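Local coordinates for protein PmoD (Methylocystis sp. ATCC 49242, PDB 6CPD) that binds copper as a periplasmic cupredoxin-like domain of a methanotroph and is probably linked to copper handling for methane oxidation, at residues Leu57-Asp62 against Phe123-Gly128. Numbering follows the deposited sequence.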
ATOM      1  N   LEU B  57      -3.371 -12.390  13.620  1.00 31.17           N
ATOM      2  CA  LEU B  57      -3.781 -12.279  12.220  1.00 30.63           C
ATOM      3  C   LEU B  57      -4.767 -13.387  11.879  1.00 31.57           C
ATOM      4  O   LEU B  57      -4.507 -14.556  12.146  1.00 32.11           O
ATOM      5  CB  LEU B  57      -2.571 -12.348  11.273  1.00 31.90           C
ATOM      6  CG  LEU B  57      -2.907 -12.468   9.773  1.00 35.36           C
ATOM      7  CD1 LEU B  57      -3.508 -11.182   9.179  1.00 32.11           C
ATOM      8  CD2 LEU B  57      -1.690 -12.928   8.962  1.00 34.81           C
ATOM      9  N   ARG B  58      -5.894 -13.007  11.299  1.00 27.58           N
ATOM     10  CA  ARG B  58      -6.831 -13.970  10.749  1.00 29.68           C
ATOM     11  C   ARG B  58      -7.209 -13.563   9.346  1.00 33.00           C
ATOM     12  O   ARG B  58      -7.689 -12.454   9.123  1.00 36.34           O
ATOM     13  CB  ARG B  58      -8.065 -14.099  11.638  1.00 29.12           C
ATOM     14  CG  ARG B  58      -9.099 -15.069  11.065  1.00 31.75           C
ATOM     15  CD  ARG B  58     -10.362 -15.090  11.879  1.00 41.18           C
ATOM     16  NE  ARG B  58     -10.216 -16.000  13.010  1.00 54.63           N
ATOM     17  CZ  ARG B  58     -10.720 -15.793  14.215  1.00 59.85           C
ATOM     18  NH1 ARG B  58     -11.390 -14.684  14.465  1.00 67.13           N
ATOM     19  NH2 ARG B  58     -10.538 -16.687  15.171  1.00 57.49           N
ATOM     20  N   ILE B  59      -6.990 -14.453   8.390  1.00 32.71           N
ATOM     21  CA  ILE B  59      -7.424 -14.163   7.029  1.00 30.49           C
ATOM     22  C   ILE B  59      -8.718 -14.925   6.777  1.00 31.30           C
ATOM     23  O   ILE B  59      -8.779 -16.136   6.971  1.00 32.01           O
ATOM     24  CB  ILE B  59      -6.348 -14.547   5.997  1.00 32.88           C
ATOM     25  CG1 ILE B  59      -5.085 -13.717   6.226  1.00 34.73           C
ATOM     26  CG2 ILE B  59      -6.874 -14.342   4.555  1.00 32.51           C
ATOM     27  CD1 ILE B  59      -3.943 -14.082   5.281  1.00 37.80           C
ATOM     28  N   ILE B  60      -9.762 -14.203   6.391  1.00 28.00           N
ATOM     29  CA  ILE B  60     -11.057 -14.832   6.126  1.00 29.71           C
ATOM     30  C   ILE B  60     -11.502 -14.625   4.690  1.00 28.14           C
ATOM     31  O   ILE B  60     -11.103 -13.662   4.018  1.00 27.91           O
ATOM     32  CB  ILE B  60     -12.178 -14.272   7.035  1.00 29.57           C
ATOM     33  CG1 ILE B  60     -12.353 -12.767   6.788  1.00 27.65           C
ATOM     34  CG2 ILE B  60     -11.871 -14.537   8.515  1.00 31.87           C
ATOM     35  CD1 ILE B  60     -13.579 -12.179   7.459  1.00 30.82           C
ATOM     36  N   ARG B  61     -12.339 -15.543   4.225  1.00 32.07           N
ATOM     37  CA  ARG B  61     -13.113 -15.314   3.021  1.00 31.16           C
ATOM     38  C   ARG B  61     -14.053 -14.159   3.330  1.00 31.50           C
ATOM     39  O   ARG B  61     -14.652 -14.103   4.409  1.00 35.24           O
ATOM     40  CB  ARG B  61     -13.875 -16.593   2.619  1.00 27.50           C
ATOM     41  CG  ARG B  61     -12.904 -17.745   2.328  1.00 31.10           C
ATOM     42  CD  ARG B  61     -13.580 -19.082   2.122  1.00 38.38           C
ATOM     43  NE  ARG B  61     -14.014 -19.711   3.369  1.00 40.30           N
ATOM     44  CZ  ARG B  61     -13.241 -20.443   4.167  1.00 46.15           C
ATOM     45  NH1 ARG B  61     -11.960 -20.646   3.874  1.00 45.30           N
ATOM     46  NH2 ARG B  61     -13.752 -20.980   5.269  1.00 45.94           N
ATOM     47  N   ASP B  62     -14.147 -13.213   2.403  1.00 28.53           N
ATOM     48  CA  ASP B  62     -14.980 -12.035   2.581  1.00 27.34           C
ATOM     49  C   ASP B  62     -16.455 -12.435   2.412  1.00 26.63           C
ATOM     50  O   ASP B  62     -16.836 -12.888   1.343  1.00 31.43           O
ATOM     51  CB  ASP B  62     -14.596 -10.960   1.556  1.00 28.02           C
ATOM     52  CG  ASP B  62     -15.224  -9.591   1.861  1.00 35.29           C
ATOM     53  OD1 ASP B  62     -16.264  -9.532   2.563  1.00 32.04           O
ATOM     54  OD2 ASP B  62     -14.673  -8.570   1.383  1.00 35.92           O
ATOM     55  N   PHE B 123      -7.271  -5.497   6.033  1.00 29.02           N
ATOM     56  CA  PHE B 123      -6.790  -5.246   4.688  1.00 29.55           C
ATOM     57  C   PHE B 123      -7.520  -6.179   3.743  1.00 31.02           C
ATOM     58  O   PHE B 123      -7.528  -7.410   3.915  1.00 28.87           O
ATOM     59  CB  PHE B 123      -5.278  -5.359   4.575  1.00 34.47           C
ATOM     60  CG  PHE B 123      -4.706  -6.682   4.951  1.00 34.90           C
ATOM     61  CD1 PHE B 123      -4.409  -7.622   3.977  1.00 36.64           C
ATOM     62  CD2 PHE B 123      -4.335  -6.938   6.268  1.00 41.56           C
ATOM     63  CE1 PHE B 123      -3.828  -8.842   4.320  1.00 37.93           C
ATOM     64  CE2 PHE B 123      -3.735  -8.152   6.621  1.00 41.76           C
ATOM     65  CZ  PHE B 123      -3.482  -9.104   5.642  1.00 38.38           C
ATOM     66  N   LYS B 124      -8.139  -5.567   2.744  1.00 27.59           N
ATOM     67  CA  LYS B 124      -8.986  -6.303   1.822  1.00 23.50           C
ATOM     68  C   LYS B 124      -8.172  -6.579   0.587  1.00 27.01           C
ATOM     69  O   LYS B 124      -7.446  -5.706   0.114  1.00 24.94           O
ATOM     70  CB  LYS B 124     -10.238  -5.499   1.492  1.00 26.80           C
ATOM     71  CG  LYS B 124     -11.080  -5.192   2.710  1.00 31.18           C
ATOM     72  CD  LYS B 124     -12.451  -4.696   2.318  1.00 40.22           C
ATOM     73  CE  LYS B 124     -13.330  -4.516   3.526  1.00 50.44           C
ATOM     74  NZ  LYS B 124     -14.722  -4.227   3.093  1.00 56.60           N
ATOM     75  N   PHE B 125      -8.250  -7.801   0.073  1.00 26.02           N
ATOM     76  CA  PHE B 125      -7.497  -8.107  -1.130  1.00 23.61           C
ATOM     77  C   PHE B 125      -8.214  -9.164  -1.939  1.00 26.88           C
ATOM     78  O   PHE B 125      -9.162  -9.795  -1.474  1.00 28.33           O
ATOM     79  CB  PHE B 125      -6.061  -8.568  -0.801  1.00 24.93           C
ATOM     80  CG  PHE B 125      -5.975  -9.838   0.017  1.00 26.43           C
ATOM     81  CD1 PHE B 125      -6.116  -9.804   1.395  1.00 27.86           C
ATOM     82  CD2 PHE B 125      -5.713 -11.067  -0.595  1.00 29.45           C
ATOM     83  CE1 PHE B 125      -6.027 -10.973   2.148  1.00 29.36           C
ATOM     84  CE2 PHE B 125      -5.610 -12.239   0.152  1.00 26.44           C
ATOM     85  CZ  PHE B 125      -5.756 -12.191   1.520  1.00 28.34           C
ATOM     86  N   MET B 126      -7.763  -9.369  -3.159  1.00 26.79           N
ATOM     87  CA  MET B 126      -8.365 -10.451  -3.898  1.00 28.74           C
ATOM     88  C   MET B 126      -7.329 -11.330  -4.557  1.00 32.56           C
ATOM     89  O   MET B 126      -6.213 -10.897  -4.869  1.00 30.47           O
ATOM     90  CB  MET B 126      -9.335  -9.907  -4.911  1.00 35.41           C
ATOM     91  CG  MET B 126      -8.734  -9.174  -6.058  1.00 44.56           C
ATOM     92  SD  MET B 126     -10.099  -8.962  -7.208  1.00143.27           S
ATOM     93  CE  MET B 126     -10.681 -10.655  -7.259  1.00 62.73           C
ATOM     94  N   VAL B 127      -7.722 -12.585  -4.744  1.00 36.03           N
ATOM     95  CA  VAL B 127      -6.879 -13.577  -5.380  1.00 34.77           C
ATOM     96  C   VAL B 127      -7.530 -13.921  -6.701  1.00 39.83           C
ATOM     97  O   VAL B 127      -8.724 -14.217  -6.750  1.00 39.45           O
ATOM     98  CB  VAL B 127      -6.716 -14.826  -4.498  1.00 38.45           C
ATOM     99  CG1 VAL B 127      -5.925 -15.900  -5.224  1.00 44.87           C
ATOM    100  CG2 VAL B 127      -6.072 -14.449  -3.158  1.00 34.39           C
ATOM    101  N   GLY B 128      -6.755 -13.852  -7.776  1.00 40.46           N
ATOM    102  CA  GLY B 128      -7.250 -14.222  -9.089  1.00 49.90           C
ATOM    103  C   GLY B 128      -7.931 -13.066  -9.795  1.00 53.81           C
ATOM    104  O   GLY B 128      -8.446 -13.236 -10.906  1.00 65.34           O
TER
HETATM  105  O   HOH W   1     -15.782  -6.251   1.395  1.00 49.65           O
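I59 brings its CG2 methyl up to the rim of the F125 ring, near the ring plane, with CG2 3.9 Å from CZ. With CG1 anti to the carbonyl carbon (chi1 -63°), CG2 is set anti to the backbone N and reaches F125. A beta-branched isoleucine suits this place: one branch meets the ring, and the other is left to pack, probably, against neighbouring apolar residues. Two residues earlier on each strand, L57 crosses F123 at about a right angle and sets CD1 4.0 Å from CE2 of the ring, meeting it obliquely. Both phenylalanines have CG between the backbone N and the carbonyl carbon (F123 chi1 59°), and their long flat rings reach over the intervening strand to meet L57 and I59. The CA of I59 lies 9.2 Å from the CA of F123, and no hydrogen bond joins the segments directly, because strand 103-112 lies between them and pairs with both. K124 and D62 belong to the solvent-accessible margin, where a charged end suits water: one water donates to D62 OD2 at 2.6 Å and accepts from K124 NZ at 2.8 Å, linking opposite charges that do not touch. M5 of the second subunit packs on F123 and F125. All four touching residues are buried, and the side chain of F123 is about 10 Å from the bound copper(I) ion. Alternate residues of next-nearest, parallel strands, with L57 against F43 and I59 and F123 against M41 of the facing sheet, form part of the hydrophobic core of a cupredoxin-like beta sandwich.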